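Local coordinates for cysteine synthase (Helicobacter pylori, PDB 6AHI), which catalyses pyridoxal-phosphate-dependent synthesis of L-cysteine from O-acetyl-L-serine and sulfide, and also acts as an O-acetylserine-dependent cystathionine beta-synthase, at residues F175-G180 with L289-D294; I202-E207 with E222-E227. All coordinates share one frame; numbering follows the deposited sequence.

Interaction 1 (F175-G180 with L289-D294)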
loop_
_atom_site.group_PDB
_atom_site.type_symbol
_atom_site.label_atom_id
_atom_site.label_comp_id
_atom_site.label_asym_id
_atom_site.label_seq_id
_atom_site.Cartn_x
_atom_site.Cartn_y
_atom_site.Cartn_z
ATOM N N PHE A 175 -16.190 17.088 11.444
ATOM C CA PHE A 175 -15.840 15.746 11.058
ATOM C C PHE A 175 -16.733 15.336 9.885
ATOM O O PHE A 175 -17.948 15.349 9.976
ATOM C CB PHE A 175 -15.999 14.776 12.223
ATOM C CG PHE A 175 -15.775 13.320 11.890
ATOM C CD1 PHE A 175 -14.640 12.927 11.195
ATOM C CD2 PHE A 175 -16.700 12.346 12.255
ATOM C CE1 PHE A 175 -14.421 11.593 10.894
ATOM C CE2 PHE A 175 -16.475 11.016 11.946
ATOM C CZ PHE A 175 -15.340 10.638 11.270
ATOM N N VAL A 176 -16.084 15.003 8.776
ATOM C CA VAL A 176 -16.704 14.691 7.529
ATOM C C VAL A 176 -16.231 13.300 7.124
ATOM O O VAL A 176 -15.021 13.122 6.954
ATOM C CB VAL A 176 -16.288 15.720 6.458
ATOM C CG1 VAL A 176 -16.880 15.378 5.101
ATOM C CG2 VAL A 176 -16.641 17.143 6.884
ATOM N N ALA A 177 -17.157 12.344 6.928
ATOM C CA ALA A 177 -16.735 10.985 6.599
ATOM C C ALA A 177 -17.803 10.278 5.760
ATOM O O ALA A 177 -19.009 10.509 5.964
ATOM C CB ALA A 177 -16.446 10.200 7.860
ATOM N N GLY A 178 -17.335 9.461 4.821
ATOM C CA GLY A 178 -18.180 8.607 4.002
ATOM C C GLY A 178 -18.904 7.559 4.844
ATOM O O GLY A 178 -18.378 7.071 5.855
ATOM N N ILE A 179 -20.121 7.226 4.398
ATOM C CA ILE A 179 -20.986 6.238 5.033
ATOM C C ILE A 179 -21.251 5.120 4.029
ATOM O O ILE A 179 -21.757 5.391 2.923
ATOM C CB ILE A 179 -22.302 6.872 5.499
ATOM C CG1 ILE A 179 -22.068 7.846 6.650
ATOM C CG2 ILE A 179 -23.341 5.796 5.848
ATOM C CD1 ILE A 179 -23.144 8.872 6.772
ATOM N N GLY A 180 -20.852 3.905 4.429
ATOM C CA GLY A 180 -21.289 2.646 3.844
ATOM C C GLY A 180 -22.236 1.945 4.799
ATOM O O GLY A 180 -23.417 2.152 4.730
ATOM N N LEU A 289 -11.786 17.571 9.801
ATOM C CA LEU A 289 -11.191 16.244 9.766
ATOM C C LEU A 289 -11.975 15.363 8.792
ATOM O O LEU A 289 -13.229 15.355 8.853
ATOM C CB LEU A 289 -11.254 15.642 11.160
ATOM C CG LEU A 289 -10.954 14.153 11.290
ATOM C CD1 LEU A 289 -9.511 13.816 10.939
ATOM C CD2 LEU A 289 -11.286 13.703 12.697
ATOM N N THR A 290 -11.258 14.604 7.960
ATOM C CA THR A 290 -11.883 13.543 7.139
ATOM C C THR A 290 -11.023 12.263 7.217
ATOM O O THR A 290 -9.968 12.236 7.792
ATOM C CB THR A 290 -12.184 14.064 5.726
ATOM O OG1 THR A 290 -13.016 13.139 5.011
ATOM C CG2 THR A 290 -10.926 14.292 4.926
ATOM N N ILE A 291 -11.520 11.191 6.603
ATOM C CA ILE A 291 -10.869 9.910 6.562
ATOM C C ILE A 291 -10.811 9.483 5.100
ATOM O O ILE A 291 -11.843 9.534 4.411
ATOM C CB ILE A 291 -11.624 8.864 7.413
ATOM C CG1 ILE A 291 -11.644 9.255 8.892
ATOM C CG2 ILE A 291 -11.032 7.471 7.224
ATOM C CD1 ILE A 291 -12.799 8.651 9.602
ATOM N N PHE A 292 -9.634 9.039 4.665
ATOM C CA PHE A 292 -9.432 8.405 3.376
ATOM C C PHE A 292 -9.417 6.896 3.571
ATOM O O PHE A 292 -8.419 6.354 4.035
ATOM C CB PHE A 292 -8.126 8.879 2.731
ATOM C CG PHE A 292 -8.121 10.312 2.275
ATOM C CD1 PHE A 292 -9.257 11.091 2.351
ATOM C CD2 PHE A 292 -6.969 10.885 1.759
ATOM C CE1 PHE A 292 -9.258 12.400 1.910
ATOM C CE2 PHE A 292 -6.958 12.206 1.338
ATOM C CZ PHE A 292 -8.106 12.961 1.394
ATOM N N PRO A 293 -10.510 6.176 3.251
ATOM C CA PRO A 293 -10.631 4.773 3.655
ATOM C C PRO A 293 -9.706 3.721 3.017
ATOM O O PRO A 293 -9.295 2.825 3.722
ATOM C CB PRO A 293 -12.109 4.445 3.378
ATOM C CG PRO A 293 -12.799 5.776 3.390
ATOM C CD PRO A 293 -11.785 6.704 2.755
ATOM N N ASP A 294 -9.378 3.812 1.725
ATOM C CA ASP A 294 -8.668 2.700 1.084
ATOM C C ASP A 294 -7.817 3.179 -0.094
ATOM O O ASP A 294 -7.924 4.306 -0.526
ATOM C CB ASP A 294 -9.653 1.582 0.729
ATOM C CG ASP A 294 -10.386 1.672 -0.599
ATOM O OD1 ASP A 294 -10.550 2.799 -1.125
ATOM O OD2 ASP A 294 -10.875 0.587 -1.064
HETATM O O HOH W 1 -14.489 8.821 4.716
#
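Phe175 and Leu289 sit side by side on neighbouring parallel strands of the mixed sheet at the centre of one alpha/beta half of this fold-type II PLP enzyme; the strand axes approach to 4.8 Å and their directions differ by 22°. With Ile291, these two carry most of the buried surface. CG anti to the backbone N carries the Phe175 ring, on the sheet face it shares with Leu289, back toward the other strand. Phe175 CD1 then rests 3.8 Å from Leu289 CD2, while Ile291 CD1 comes in at the ring edge, in plane, 3.6 Å from Phe175 CE1. Thr188 and Leu192 of helix 183-195 pack against the same ring. The backbone bond Val176 N to Leu289 O (2.9 Å) is close to straight, 166° at the hydrogen. Beyond Gly178 the chain turns into the phosphate-binding loop, where Gly180 N donates to OP3 of the pyridoxal-phosphate-modified lysine at position 46. Before that turn the strands part: Ile291 N, 4.0 Å from Val176 O, finds no partner in the model despite its burial, and a water spans Gly178 N and Ile291 O. In place of Ile291 N, Val176 O takes a side-chain donor: Thr290 OG1 donates to it at 2.8 Å, from 37° above the carbonyl plane.

Interaction 2 (I202-E207 with E222-E227)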
loop_
_atom_site.group_PDB
_atom_site.type_symbol
_atom_site.label_atom_id
_atom_site.label_comp_id
_atom_site.label_asym_id
_atom_site.label_seq_id
_atom_site.Cartn_x
_atom_site.Cartn_y
_atom_site.Cartn_z
ATOM N N ILE A 202 -20.773 15.655 9.482
ATOM C CA ILE A 202 -21.266 15.570 8.114
ATOM C C ILE A 202 -20.961 14.182 7.556
ATOM O O ILE A 202 -19.802 13.801 7.461
ATOM C CB ILE A 202 -20.642 16.636 7.200
ATOM C CG1 ILE A 202 -20.771 18.052 7.782
ATOM C CG2 ILE A 202 -21.205 16.492 5.786
ATOM C CD1 ILE A 202 -22.129 18.665 7.630
ATOM N N GLY A 203 -22.012 13.451 7.169
ATOM C CA GLY A 203 -21.891 12.143 6.534
ATOM C C GLY A 203 -21.875 12.309 5.029
ATOM O O GLY A 203 -22.520 13.207 4.505
ATOM N N VAL A 204 -21.111 11.473 4.326
ATOM C CA VAL A 204 -20.912 11.668 2.904
ATOM C C VAL A 204 -21.438 10.431 2.175
ATOM O O VAL A 204 -21.150 9.334 2.583
ATOM C CB VAL A 204 -19.432 11.920 2.599
ATOM C CG1 VAL A 204 -19.186 12.162 1.122
ATOM C CG2 VAL A 204 -18.887 13.059 3.447
ATOM N N GLU A 205 -22.204 10.663 1.103
ATOM C CA GLU A 205 -22.803 9.614 0.300
ATOM C C GLU A 205 -22.651 10.007 -1.161
ATOM O O GLU A 205 -22.584 11.191 -1.490
ATOM C CB GLU A 205 -24.288 9.448 0.641
ATOM C CG GLU A 205 -25.097 10.724 0.401
ATOM C CD GLU A 205 -26.617 10.607 0.372
ATOM O OE1 GLU A 205 -27.119 9.501 0.654
ATOM O OE2 GLU A 205 -27.290 11.638 0.086
ATOM N N PRO A 206 -22.602 9.026 -2.073
ATOM C CA PRO A 206 -22.641 9.301 -3.507
ATOM C C PRO A 206 -24.082 9.533 -3.982
ATOM O O PRO A 206 -25.017 9.134 -3.312
ATOM C CB PRO A 206 -22.092 7.999 -4.107
ATOM C CG PRO A 206 -22.620 6.942 -3.163
ATOM C CD PRO A 206 -22.541 7.584 -1.785
ATOM N N GLU A 207 -24.222 10.174 -5.145
ATOM C CA GLU A 207 -25.510 10.257 -5.862
ATOM C C GLU A 207 -26.059 8.837 -5.971
ATOM O O GLU A 207 -25.295 7.885 -6.177
ATOM C CB GLU A 207 -25.352 10.898 -7.244
ATOM C CG GLU A 207 -24.418 10.120 -8.165
ATOM C CD GLU A 207 -24.366 10.615 -9.605
ATOM O OE1 GLU A 207 -25.428 11.102 -10.091
ATOM O OE2 GLU A 207 -23.297 10.476 -10.255
ATOM N N GLU A 222 -17.196 3.642 -5.018
ATOM C CA GLU A 222 -17.186 2.354 -4.353
ATOM C C GLU A 222 -16.893 2.486 -2.858
ATOM O O GLU A 222 -15.900 3.107 -2.453
ATOM C CB GLU A 222 -16.097 1.480 -4.972
ATOM C CG GLU A 222 -16.313 1.202 -6.447
ATOM C CD GLU A 222 -15.989 -0.200 -6.920
ATOM O OE1 GLU A 222 -15.893 -1.114 -6.076
ATOM O OE2 GLU A 222 -15.832 -0.368 -8.137
ATOM N N GLY A 223 -17.730 1.841 -2.042
ATOM C CA GLY A 223 -17.494 1.701 -0.619
ATOM C C GLY A 223 -18.485 2.485 0.223
ATOM O O GLY A 223 -18.713 2.132 1.358
ATOM N N ILE A 224 -19.082 3.538 -0.347
ATOM C CA ILE A 224 -20.031 4.362 0.371
ATOM C C ILE A 224 -21.347 4.355 -0.407
ATOM O O ILE A 224 -21.372 4.058 -1.577
ATOM C CB ILE A 224 -19.513 5.806 0.603
ATOM C CG1 ILE A 224 -19.219 6.523 -0.715
ATOM C CG2 ILE A 224 -18.304 5.815 1.525
ATOM C CD1 ILE A 224 -19.030 8.008 -0.578
ATOM N N GLY A 225 -22.419 4.736 0.276
ATOM C CA GLY A 225 -23.759 4.740 -0.274
ATOM C C GLY A 225 -24.637 3.794 0.498
ATOM O O GLY A 225 -24.188 2.696 0.878
ATOM N N VAL A 226 -25.866 4.248 0.757
ATOM C CA VAL A 226 -26.866 3.460 1.427
ATOM C C VAL A 226 -28.163 3.528 0.611
ATOM O O VAL A 226 -28.482 4.538 -0.063
ATOM C CB VAL A 226 -27.098 3.945 2.871
ATOM C CG1 VAL A 226 -25.790 4.100 3.617
ATOM C CG2 VAL A 226 -27.877 5.236 2.909
ATOM N N GLU A 227 -28.919 2.445 0.709
ATOM C CA GLU A 227 -30.257 2.344 0.103
ATOM C C GLU A 227 -31.353 2.484 1.174
ATOM O O GLU A 227 -32.544 2.454 0.829
ATOM C CB GLU A 227 -30.394 1.024 -0.656
ATOM C CG GLU A 227 -29.290 0.813 -1.680
ATOM C CD GLU A 227 -29.494 -0.336 -2.658
ATOM O OE1 GLU A 227 -30.594 -0.420 -3.255
ATOM O OE2 GLU A 227 -28.547 -1.149 -2.827
#
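Pro206 and Ile224 make the main apolar contact here, and van der Waals packing does the joining. The proline ring is directed at the loop 222-227, and Pro206 CD lies 3.6 Å from Ile224 CG1 and 3.7 Å from Ile224 CD1. Ile224 places CG1 between its backbone N and carbonyl carbon (chi1 60°), a turn that carries the ethyl branch to the proline; Ile224 CD1 then continues past Pro206 N toward the preceding residue and approaches Val204 O at 4.0 Å. The methyl CG1 of Val204 is a looser neighbour, 4.5 Å from Ile224 CD1.

Side chain meets backbone at the next residue. Pro206 CD presses on Gly225 CA at 3.4 Å, tighter than a usual carbon-carbon contact, and Pro206 CG lies 3.5 Å from Ile224 O. Gly225 has a positive phi (118°) and no side chain, and the proline ring packs directly on its CA.

In the fold, the end of parallel strand 200-206 meets the long loop that leads to edge strand 240-244. Ile224 also touches Ser267 and Ala270 of helix 266-281; Ser267 probably binds pyridoxal phosphate, so the loop probably borders the cofactor site.

Polar anchoring comes from beyond the two segments. The carboxylate of Glu205 accepts from Thr243 OG1 at OE2, and its OE1 is hydrogen-bonded to Ser209 OG and Leu211 N. Ser209 OG is also hydrogen-bonded to Val226 N, linking that carboxylate to the loop backbone through one hydroxyl.

In the fold
The centres of interactions 1 and 2 lie about 10 Å apart in the same half of the subunit. Their strands are consecutive across one mixed sheet, in the order 287-292, 174-178, 200-206, with 174-178 in the middle; Ala177 O and Val204 N probably hydrogen-bond at 2.8 Å. Along the chain, both segments of interaction 2 fall between 175-180 and 289-294, so interaction 1 encloses interaction 2 in sequence. A second join forms beyond the strand ends, where Ile179 O probably accepts from Gly225 N, also at 2.8 Å. The loop 222-227 is thereby tied to the turn bearing Gly180, consistent with both contacts shaping one side of the cofactor site.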